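Local coordinates for SusD homolog (Bacteroides thetaiotaomicron VPI-5482, PDB 3FDH), which probably binds glycans at the outer membrane as a SusD/RagB-family lipoprotein, handing them on for uptake, at residues 347-357 / 400-408; 103-114 / 167-178. All blocks are in the same frame, centred on the assembly; numbering follows the deposited sequence. Where two conformers were deposited one is given.

From the N terminus, the chain reaches contact 2 first: residues 103-114 open helix 106-127, and 167-178 carry the end of helix 154-171 and the turn beyond it, so the contact closes an excursion of 52 residues. Only after that does contact 1 begin, where the turn between helices 335-348 and 354-379 meets helix 393-410 across a gap of 42 residues. The two loops therefore follow one another, neither nested nor crossed. Contacts 1 and 2 do not touch: their centres are 38 Å apart. The nearest atoms of contacts 1 and 2 are about 19 Å apart. Contact 2 ties two antiparallel helices of the earlier half; contact 1 fastens a helix-helix turn of the later half.

Contact 1 of 2, residues 347-357 / 400-408; sequences CRLNRDAEDAL and FDDVVKAKY
The hydroxyl of Tyr408 takes the backbone N-H of Ala353, with N and OH 2.8 Å apart and an angle of 165° at the hydrogen. A water sits 3.0 Å from the same OH and donates to Arg351 O, so the phenol is tied to the turn at two points. Ala353 is the N-cap residue of helix 354-379, which puts the hydroxyl right at that helix start. The turn joins two recognisable ends: a Schellman motif at Asn350 finishes helix 335-348, and an Asx turn opens the next helix, Asp352 OD1 accepting from Glu354 N at 3.1 Å from above the carboxylate plane.

The tyrosine ring reaches this spot because its CG stands anti to the backbone N (chi1 159°), sending the phenol off helix 393-410 toward the turn. Cys347 SG meets the ring at its edge, 4.1 Å from CE1, and Leu357 CD2 packs against CD1 at 3.7 Å as the two side chains run past each other in opposite directions. A phenylalanine here would probably keep much of this packing but leave Ala353 N without its acceptor and the bridging water without one of its partners.

Phe400, two turns earlier on helix 393-410, meets the start of helix 354-379. Leu357 CG comes to the edge of its ring at CE1, while Glu354 CG packs against CZ at 4.0 Å. The extended Glu354 chain carries OE2 to Lys405 CE, 3.6 Å away. Glu354 OE2 is 4.2 Å from Lys405 NZ, too far for a salt bridge; NZ has a long one to Asp401 OD1.

Around this, Leu357 rests on Phe340 and Ala353 on Leu346 of helix 335-348, while helix 412-423 brings Thr416 against Cys347 and Glu415 against Val404.

Contact 2 of 2, residues 103-114 / 167-178; sequences HGNDVTRGMAEV and DAIANLQKEDLA
Asp176 grips the first turn of helix 106-127 with both carboxylate oxygens: OD1 accepts from Thr108 N at 2.9 Å and OD2 from Thr108 OG1 at 2.7 Å, each on its syn side. Glu175 O receives Asp106 N in the carbonyl plane and Val107 N from above it, so three N-H groups at the helix start are met. In return, Asn105 OD1 holds the backbone of 177-178, taking Ala178 N at 2.8 Å on an in-plane lone pair and Leu177 N from above the plane.

Asn171 is a knob among Asp106, Arg109, Gly110 and Glu113. Its CG lies beside the backbone N (chi1 -78°), turning ND2 to Glu113 OE1 for a nearly straight 2.9 Å bond in the amide plane, while Lys174 NZ donates to its OD1. A water joins that OD1 to Asp106 OD1 and Arg109 NH1; Arg109 NE donates to Ile93 O of helix 76-95.

Apolar contacts make up the rest. Leu172 CD2 lies 3.9 Å from CG of Met111, present as selenomethionine, and Val114 CG2 presses on Ala168 CB at a tight 3.5 Å. With no side chain on Gly110, the axes of 106-114 and 167-171 come within 7.9 Å; a CB there would probably clash with Leu172 CG.

This antiparallel helix packing (157°) is consistent with a TPR-clan family. Trp194 of helix 191-208 covers Met111 and Leu172, and Leu25 of helix 21-37 meets Met111.

Contact 1 of 2, residues 347-357 / 400-408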
loop_
_atom_site.group_PDB
_atom_site.type_symbol
_atom_site.label_atom_id
_atom_site.label_comp_id
_atom_site.label_asym_id
_atom_site.label_seq_id
_atom_site.Cartn_x
_atom_site.Cartn_y
_atom_site.Cartn_z
ATOM N N CYS A 347 2.515 0.747 -21.732
ATOM C CA CYS A 347 1.938 2.022 -22.161
ATOM C C CYS A 347 3.036 3.031 -22.404
ATOM O O CYS A 347 3.130 3.655 -23.435
ATOM C CB CYS A 347 1.002 2.581 -21.094
ATOM S SG CYS A 347 -0.611 1.741 -21.001
ATOM N N ARG A 348 3.858 3.215 -21.408
ATOM C CA ARG A 348 4.917 4.216 -21.527
ATOM C C ARG A 348 5.931 3.878 -22.635
ATOM O O ARG A 348 6.637 4.769 -23.125
ATOM C CB ARG A 348 5.603 4.445 -20.198
ATOM C CG ARG A 348 4.676 5.080 -19.188
ATOM C CD ARG A 348 5.389 5.412 -17.940
ATOM N NE ARG A 348 4.480 5.846 -16.881
ATOM C CZ ARG A 348 4.012 7.076 -16.705
ATOM N NH1 ARG A 348 4.317 8.083 -17.495
ATOM N NH2 ARG A 348 3.180 7.298 -15.721
ATOM N N LEU A 349 5.975 2.606 -23.033
ATOM C CA LEU A 349 6.849 2.140 -24.131
ATOM C C LEU A 349 6.108 2.259 -25.449
ATOM O O LEU A 349 6.608 1.885 -26.510
ATOM C CB LEU A 349 7.344 0.690 -23.936
ATOM C CG LEU A 349 8.523 0.544 -22.962
ATOM C CD1 LEU A 349 8.647 -0.882 -22.458
ATOM C CD2 LEU A 349 9.802 1.072 -23.613
ATOM N N ASN A 350 4.917 2.823 -25.395
ATOM C CA ASN A 350 4.124 2.874 -26.608
ATOM C C ASN A 350 3.809 1.508 -27.208
ATOM O O ASN A 350 3.749 1.344 -28.448
ATOM C CB ASN A 350 4.788 3.745 -27.671
ATOM C CG ASN A 350 4.016 5.001 -27.918
ATOM O OD1 ASN A 350 3.182 5.381 -27.095
ATOM N ND2 ASN A 350 4.249 5.639 -29.067
ATOM N N ARG A 351 3.669 0.515 -26.335
ATOM C CA ARG A 351 3.286 -0.836 -26.764
ATOM C C ARG A 351 1.929 -1.233 -26.215
ATOM O O ARG A 351 1.428 -0.650 -25.282
ATOM C CB ARG A 351 4.308 -1.887 -26.346
ATOM C CG ARG A 351 5.706 -1.632 -26.847
ATOM C CD ARG A 351 6.659 -2.726 -26.368
ATOM N NE ARG A 351 8.038 -2.250 -26.368
ATOM C CZ ARG A 351 9.036 -2.898 -25.783
ATOM N NH1 ARG A 351 8.788 -4.028 -25.143
ATOM N NH2 ARG A 351 10.269 -2.410 -25.805
ATOM N N ASP A 352 1.353 -2.242 -26.843
ATOM C CA ASP A 352 0.019 -2.747 -26.465
ATOM C C ASP A 352 0.047 -3.327 -25.066
ATOM O O ASP A 352 0.822 -4.235 -24.772
ATOM C CB ASP A 352 -0.459 -3.823 -27.443
ATOM C CG ASP A 352 -1.866 -4.319 -27.143
ATOM O OD1 ASP A 352 -2.669 -3.589 -26.571
ATOM O OD2 ASP A 352 -2.189 -5.456 -27.529
ATOM N N ALA A 353 -0.832 -2.797 -24.218
ATOM C CA ALA A 353 -0.937 -3.222 -22.800
ATOM C C ALA A 353 -2.275 -3.872 -22.509
ATOM O O ALA A 353 -2.605 -4.174 -21.384
ATOM C CB ALA A 353 -0.749 -2.016 -21.888
ATOM N N GLU A 354 -3.050 -4.119 -23.542
ATOM C CA GLU A 354 -4.401 -4.599 -23.314
ATOM C C GLU A 354 -4.521 -5.888 -22.496
ATOM O O GLU A 354 -5.378 -5.984 -21.596
ATOM C CB GLU A 354 -5.152 -4.760 -24.636
ATOM C CG GLU A 354 -6.605 -5.135 -24.442
ATOM C CD GLU A 354 -7.298 -5.490 -25.729
ATOM O OE1 GLU A 354 -7.198 -4.703 -26.691
ATOM O OE2 GLU A 354 -7.957 -6.554 -25.771
ATOM N N ASP A 355 -3.703 -6.879 -22.812
ATOM C CA ASP A 355 -3.835 -8.171 -22.144
ATOM C C ASP A 355 -3.407 -8.013 -20.717
ATOM O O ASP A 355 -4.020 -8.555 -19.792
ATOM C CB ASP A 355 -3.011 -9.284 -22.832
ATOM C CG ASP A 355 -3.517 -9.594 -24.225
ATOM O OD1 ASP A 355 -4.731 -9.442 -24.471
ATOM O OD2 ASP A 355 -2.696 -9.994 -25.066
ATOM N N ALA A 356 -2.375 -7.198 -20.552
ATOM C CA ALA A 356 -1.799 -6.980 -19.233
ATOM C C ALA A 356 -2.815 -6.269 -18.350
ATOM O O ALA A 356 -3.020 -6.622 -17.195
ATOM C CB ALA A 356 -0.501 -6.178 -19.320
ATOM N N LEU A 357 -3.441 -5.253 -18.917
ATOM C CA LEU A 357 -4.414 -4.470 -18.176
ATOM C C LEU A 357 -5.596 -5.334 -17.801
ATOM O O LEU A 357 -6.143 -5.220 -16.713
ATOM C CB LEU A 357 -4.898 -3.251 -18.981
ATOM C CG LEU A 357 -5.843 -2.293 -18.243
ATOM C CD1 LEU A 357 -5.237 -1.590 -16.976
ATOM C CD2 LEU A 357 -6.351 -1.204 -19.245
ATOM N N PHE A 400 -14.493 -5.968 -18.241
ATOM C CA PHE A 400 -13.327 -5.372 -18.893
ATOM C C PHE A 400 -13.613 -5.113 -20.389
ATOM O O PHE A 400 -13.318 -4.050 -20.928
ATOM C CB PHE A 400 -12.090 -6.262 -18.815
ATOM C CG PHE A 400 -10.946 -5.717 -19.630
ATOM C CD1 PHE A 400 -10.068 -4.816 -19.080
ATOM C CD2 PHE A 400 -10.808 -6.052 -20.980
ATOM C CE1 PHE A 400 -9.043 -4.254 -19.822
ATOM C CE2 PHE A 400 -9.757 -5.500 -21.734
ATOM C CZ PHE A 400 -8.878 -4.604 -21.142
ATOM N N ASP A 401 -14.164 -6.140 -21.027
ATOM C CA ASP A 401 -14.468 -6.149 -22.475
ATOM C C ASP A 401 -15.534 -5.123 -22.814
ATOM O O ASP A 401 -15.484 -4.426 -23.826
ATOM C CB ASP A 401 -15.003 -7.512 -22.913
ATOM C CG ASP A 401 -13.948 -8.628 -22.905
ATOM O OD1 ASP A 401 -12.722 -8.355 -22.845
ATOM O OD2 ASP A 401 -14.373 -9.805 -22.954
ATOM N N ASP A 402 -16.485 -4.998 -21.909
ATOM C CA ASP A 402 -17.666 -4.170 -22.161
ATOM C C ASP A 402 -17.429 -2.704 -21.881
ATOM O O ASP A 402 -18.047 -1.852 -22.504
ATOM C CB ASP A 402 -18.879 -4.646 -21.329
ATOM C CG ASP A 402 -19.591 -5.868 -21.928
ATOM O OD1 ASP A 402 -19.214 -6.301 -23.024
ATOM O OD2 ASP A 402 -20.543 -6.387 -21.295
ATOM N N VAL A 403 -16.497 -2.416 -20.982
ATOM C CA VAL A 403 -16.285 -1.053 -20.529
ATOM C C VAL A 403 -14.840 -0.535 -20.602
ATOM O O VAL A 403 -14.557 0.514 -21.201
ATOM C CB VAL A 403 -16.767 -0.906 -19.054
ATOM C CG1 VAL A 403 -16.442 0.496 -18.494
ATOM C CG2 VAL A 403 -18.261 -1.246 -18.939
ATOM N N VAL A 404 -13.930 -1.291 -20.016
ATOM C CA VAL A 404 -12.552 -0.822 -19.905
ATOM C C VAL A 404 -11.786 -0.829 -21.204
ATOM O O VAL A 404 -10.997 0.070 -21.470
ATOM C CB VAL A 404 -11.728 -1.584 -18.808
ATOM C CG1 VAL A 404 -10.333 -1.041 -18.760
ATOM C CG2 VAL A 404 -12.374 -1.470 -17.408
ATOM N N LYS A 405 -12.072 -1.811 -22.045
ATOM C CA LYS A 405 -11.275 -1.995 -23.265
ATOM C C LYS A 405 -11.308 -0.729 -24.144
ATOM O O LYS A 405 -10.277 -0.240 -24.613
ATOM C CB LYS A 405 -11.754 -3.251 -24.029
ATOM C CG LYS A 405 -10.905 -3.608 -25.233
ATOM C CD LYS A 405 -11.555 -4.656 -26.131
ATOM C CE LYS A 405 -11.534 -6.060 -25.535
ATOM N NZ LYS A 405 -12.111 -7.083 -26.487
ATOM N N ALA A 406 -12.498 -0.198 -24.348
ATOM C CA ALA A 406 -12.656 0.985 -25.194
ATOM C C ALA A 406 -11.963 2.210 -24.584
ATOM O O ALA A 406 -11.353 2.993 -25.298
ATOM C CB ALA A 406 -14.139 1.272 -25.490
ATOM N N LYS A 407 -12.020 2.339 -23.266
ATOM C CA LYS A 407 -11.421 3.484 -22.572
ATOM C C LYS A 407 -9.917 3.383 -22.652
ATOM O O LYS A 407 -9.207 4.388 -22.802
ATOM C CB LYS A 407 -11.904 3.570 -21.120
ATOM C CG LYS A 407 -13.366 3.963 -21.020
ATOM C CD LYS A 407 -13.820 3.972 -19.603
ATOM C CE LYS A 407 -15.338 4.194 -19.429
ATOM N NZ LYS A 407 -15.847 5.531 -19.855
ATOM N N TYR A 408 -9.441 2.152 -22.603
ATOM C CA TYR A 408 -8.002 1.884 -22.684
ATOM C C TYR A 408 -7.502 2.273 -24.093
ATOM O O TYR A 408 -6.473 2.922 -24.243
ATOM C CB TYR A 408 -7.658 0.404 -22.404
ATOM C CG TYR A 408 -6.304 0.074 -22.978
ATOM C CD1 TYR A 408 -5.133 0.504 -22.339
ATOM C CD2 TYR A 408 -6.189 -0.603 -24.199
ATOM C CE1 TYR A 408 -3.886 0.268 -22.903
ATOM C CE2 TYR A 408 -4.959 -0.855 -24.753
ATOM C CZ TYR A 408 -3.807 -0.410 -24.115
ATOM O OH TYR A 408 -2.590 -0.658 -24.702
HETATM O O HOH W 1 -0.357 1.302 -24.932
#

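Contact 2 of 2, residues 103-114 / 167-178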
loop_
_atom_site.group_PDB
_atom_site.type_symbol
_atom_site.label_atom_id
_atom_site.label_comp_id
_atom_site.label_asym_id
_atom_site.label_seq_id
_atom_site.Cartn_x
_atom_site.Cartn_y
_atom_site.Cartn_z
ATOM N N HIS A 103 25.016 -18.317 11.277
ATOM C CA HIS A 103 25.778 -18.585 10.050
ATOM C C HIS A 103 25.239 -19.812 9.329
ATOM O O HIS A 103 24.958 -20.835 9.933
ATOM C CB HIS A 103 27.261 -18.802 10.359
ATOM C CG HIS A 103 27.528 -19.965 11.277
ATOM N ND1 HIS A 103 27.400 -19.877 12.651
ATOM C CD2 HIS A 103 27.922 -21.236 11.021
ATOM C CE1 HIS A 103 27.694 -21.043 13.196
ATOM N NE2 HIS A 103 28.015 -21.886 12.229
ATOM N N GLY A 104 25.111 -19.701 8.022
ATOM C CA GLY A 104 24.632 -20.804 7.188
ATOM C C GLY A 104 23.162 -20.728 6.845
ATOM O O GLY A 104 22.640 -21.547 6.090
ATOM N N ASN A 105 22.487 -19.758 7.442
ATOM C CA ASN A 105 21.066 -19.553 7.165
ATOM C C ASN A 105 20.918 -18.434 6.153
ATOM O O ASN A 105 20.474 -17.338 6.450
ATOM C CB ASN A 105 20.290 -19.314 8.452
ATOM C CG ASN A 105 20.220 -20.547 9.281
ATOM O OD1 ASN A 105 19.566 -21.509 8.903
ATOM N ND2 ASN A 105 20.888 -20.540 10.411
ATOM N N ASP A 106 21.317 -18.765 4.936
ATOM C CA ASP A 106 21.369 -17.795 3.825
ATOM C C ASP A 106 20.017 -17.457 3.271
ATOM O O ASP A 106 19.774 -16.312 2.875
ATOM C CB ASP A 106 22.290 -18.305 2.697
ATOM C CG ASP A 106 23.737 -18.385 3.130
ATOM O OD1 ASP A 106 24.227 -17.420 3.750
ATOM O OD2 ASP A 106 24.389 -19.408 2.838
ATOM N N VAL A 107 19.122 -18.438 3.290
ATOM C CA VAL A 107 17.765 -18.236 2.787
ATOM C C VAL A 107 16.992 -17.300 3.730
ATOM O O VAL A 107 16.355 -16.355 3.298
ATOM C CB VAL A 107 17.023 -19.555 2.508
ATOM C CG1 VAL A 107 15.519 -19.285 2.347
ATOM C CG2 VAL A 107 17.612 -20.205 1.224
ATOM N N THR A 108 17.136 -17.541 5.023
ATOM C CA THR A 108 16.523 -16.702 6.052
ATOM C C THR A 108 17.096 -15.303 5.927
ATOM O O THR A 108 16.409 -14.302 6.071
ATOM C CB THR A 108 16.800 -17.267 7.475
ATOM O OG1 THR A 108 16.073 -18.488 7.641
ATOM C CG2 THR A 108 16.354 -16.301 8.531
ATOM N N ARG A 109 18.368 -15.271 5.570
ATOM C CA ARG A 109 19.091 -14.012 5.439
ATOM C C ARG A 109 18.498 -13.190 4.303
ATOM O O ARG A 109 18.315 -11.977 4.403
ATOM C CB ARG A 109 20.583 -14.253 5.195
ATOM C CG ARG A 109 21.414 -13.007 5.332
ATOM C CD ARG A 109 22.870 -13.255 5.027
ATOM N NE ARG A 109 23.697 -12.268 5.712
ATOM C CZ ARG A 109 24.997 -12.096 5.511
ATOM N NH1 ARG A 109 25.640 -12.827 4.628
ATOM N NH2 ARG A 109 25.656 -11.187 6.204
ATOM N N GLY A 110 18.205 -13.898 3.225
ATOM C CA GLY A 110 17.644 -13.286 2.041
ATOM C C GLY A 110 16.259 -12.750 2.320
ATOM O O GLY A 110 15.879 -11.669 1.873
HETATM N N MSE A 111 15.493 -13.517 3.070
HETATM C CA MSE A 111 14.134 -13.066 3.394
HETATM C C MSE A 111 14.218 -11.750 4.180
HETATM O O MSE A 111 13.426 -10.809 3.966
HETATM C CB MSE A 111 13.382 -14.119 4.210
HETATM C CG MSE A 111 13.221 -15.446 3.502
HETATM SE SE MSE A 111 12.477 -16.814 4.643
HETATM C CE MSE A 111 12.452 -18.277 3.386
ATOM N N ALA A 112 15.150 -11.721 5.116
ATOM C CA ALA A 112 15.395 -10.545 5.963
ATOM C C ALA A 112 15.861 -9.360 5.131
ATOM O O ALA A 112 15.518 -8.216 5.421
ATOM C CB ALA A 112 16.415 -10.856 7.074
ATOM N N GLU A 113 16.610 -9.648 4.074
ATOM C CA GLU A 113 17.144 -8.597 3.188
ATOM C C GLU A 113 15.995 -7.966 2.416
ATOM O O GLU A 113 15.932 -6.747 2.234
ATOM C CB GLU A 113 18.231 -9.150 2.254
ATOM C CG GLU A 113 19.557 -9.300 2.999
ATOM C CD GLU A 113 20.598 -10.195 2.326
ATOM O OE1 GLU A 113 20.225 -11.051 1.506
ATOM O OE2 GLU A 113 21.800 -10.070 2.679
ATOM N N VAL A 114 15.048 -8.802 2.042
ATOM C CA VAL A 114 13.840 -8.328 1.369
ATOM C C VAL A 114 13.013 -7.446 2.343
ATOM O O VAL A 114 12.488 -6.390 1.988
ATOM C CB VAL A 114 12.983 -9.504 0.818
ATOM C CG1 VAL A 114 11.574 -8.990 0.314
ATOM C CG2 VAL A 114 13.737 -10.238 -0.299
ATOM N N ASP A 167 21.130 -8.526 -2.958
ATOM C CA ASP A 167 21.725 -9.454 -1.976
ATOM C C ASP A 167 20.756 -10.593 -1.774
ATOM O O ASP A 167 21.112 -11.762 -1.769
ATOM C CB ASP A 167 21.944 -8.786 -0.627
ATOM C CG ASP A 167 23.084 -7.786 -0.629
ATOM O OD1 ASP A 167 23.861 -7.756 -1.600
ATOM O OD2 ASP A 167 23.201 -7.025 0.360
ATOM N N ALA A 168 19.511 -10.200 -1.568
ATOM C CA ALA A 168 18.421 -11.158 -1.384
ATOM C C ALA A 168 18.312 -12.167 -2.530
ATOM O O ALA A 168 18.148 -13.380 -2.322
ATOM C CB ALA A 168 17.082 -10.422 -1.222
ATOM N N ILE A 169 18.355 -11.649 -3.743
ATOM C CA ILE A 169 18.206 -12.487 -4.945
ATOM C C ILE A 169 19.250 -13.585 -4.968
ATOM O O ILE A 169 18.974 -14.722 -5.339
ATOM C CB ILE A 169 18.230 -11.641 -6.244
ATOM C CG1 ILE A 169 16.921 -10.823 -6.341
ATOM C CG2 ILE A 169 18.436 -12.536 -7.485
ATOM C CD1 ILE A 169 16.954 -9.706 -7.364
ATOM N N ALA A 170 20.429 -13.255 -4.462
ATOM C CA ALA A 170 21.535 -14.195 -4.434
ATOM C C ALA A 170 21.369 -15.192 -3.288
ATOM O O ALA A 170 21.476 -16.409 -3.456
ATOM C CB ALA A 170 22.858 -13.453 -4.303
ATOM N N ASN A 171 21.081 -14.654 -2.118
ATOM C CA ASN A 171 20.994 -15.480 -0.922
ATOM C C ASN A 171 19.817 -16.448 -0.943
ATOM O O ASN A 171 19.896 -17.557 -0.435
ATOM C CB ASN A 171 20.972 -14.618 0.353
ATOM C CG ASN A 171 22.330 -14.128 0.724
ATOM O OD1 ASN A 171 23.313 -14.859 0.560
ATOM N ND2 ASN A 171 22.417 -12.901 1.241
ATOM N N LEU A 172 18.740 -16.019 -1.564
ATOM C CA LEU A 172 17.501 -16.809 -1.582
ATOM C C LEU A 172 17.675 -18.065 -2.400
ATOM O O LEU A 172 16.857 -18.983 -2.327
ATOM C CB LEU A 172 16.318 -16.011 -2.130
ATOM C CG LEU A 172 15.656 -14.940 -1.248
ATOM C CD1 LEU A 172 14.724 -14.011 -2.074
ATOM C CD2 LEU A 172 14.891 -15.587 -0.041
ATOM N N GLN A 173 18.767 -18.113 -3.147
ATOM C CA GLN A 173 19.030 -19.254 -4.023
ATOM C C GLN A 173 19.961 -20.235 -3.392
ATOM O O GLN A 173 20.361 -21.198 -4.020
ATOM C CB GLN A 173 19.582 -18.802 -5.362
ATOM C CG GLN A 173 18.597 -17.907 -6.107
ATOM C CD GLN A 173 19.094 -17.455 -7.450
ATOM O OE1 GLN A 173 19.167 -18.239 -8.389
ATOM N NE2 GLN A 173 19.403 -16.173 -7.562
ATOM N N LYS A 174 20.281 -19.982 -2.136
ATOM C CA LYS A 174 21.178 -20.864 -1.373
ATOM C C LYS A 174 20.401 -21.744 -0.427
ATOM O O LYS A 174 19.342 -22.245 -0.778
ATOM C CB LYS A 174 22.213 -20.052 -0.609
ATOM C CG LYS A 174 23.008 -19.108 -1.527
ATOM C CD LYS A 174 23.999 -18.281 -0.763
ATOM C CE LYS A 174 24.678 -17.261 -1.659
ATOM N NZ LYS A 174 25.358 -16.164 -0.913
ATOM N N GLU A 175 20.915 -21.892 0.785
ATOM C CA GLU A 175 20.271 -22.733 1.804
ATOM C C GLU A 175 20.211 -22.172 3.208
ATOM O O GLU A 175 20.841 -21.188 3.561
ATOM C CB GLU A 175 21.039 -24.022 1.962
ATOM C CG GLU A 175 21.544 -24.605 0.681
ATOM C CD GLU A 175 20.654 -25.671 0.113
ATOM O OE1 GLU A 175 19.453 -25.393 -0.130
ATOM O OE2 GLU A 175 21.195 -26.793 -0.102
ATOM N N ASP A 176 19.442 -22.903 4.001
ATOM C CA ASP A 176 19.304 -22.692 5.437
ATOM C C ASP A 176 19.745 -23.928 6.197
ATOM O O ASP A 176 19.665 -25.051 5.706
ATOM C CB ASP A 176 17.854 -22.417 5.844
ATOM C CG ASP A 176 17.495 -20.951 5.846
ATOM O OD1 ASP A 176 18.344 -20.076 5.586
ATOM O OD2 ASP A 176 16.339 -20.675 6.151
ATOM N N LEU A 177 20.218 -23.709 7.412
ATOM C CA LEU A 177 20.569 -24.811 8.294
ATOM C C LEU A 177 19.352 -25.118 9.158
ATOM O O LEU A 177 18.974 -26.275 9.373
ATOM C CB LEU A 177 21.763 -24.478 9.186
ATOM C CG LEU A 177 23.133 -24.419 8.525
ATOM C CD1 LEU A 177 24.180 -24.116 9.571
ATOM C CD2 LEU A 177 23.435 -25.731 7.838
ATOM N N ALA A 178 18.766 -24.064 9.689
ATOM C CA ALA A 178 17.564 -24.180 10.522
ATOM C C ALA A 178 16.334 -23.867 9.685
ATOM O O ALA A 178 16.284 -22.872 9.003
ATOM C CB ALA A 178 17.642 -23.251 11.716
HETATM O O HOH W 2 23.792 -21.789 2.013
HETATM O O HOH W 3 24.654 -15.164 2.769
HETATM O O HOH W 4 26.844 -17.580 1.215
HETATM O O HOH W 5 16.594 -20.064 9.858
HETATM O O HOH W 6 22.435 -7.564 2.974
#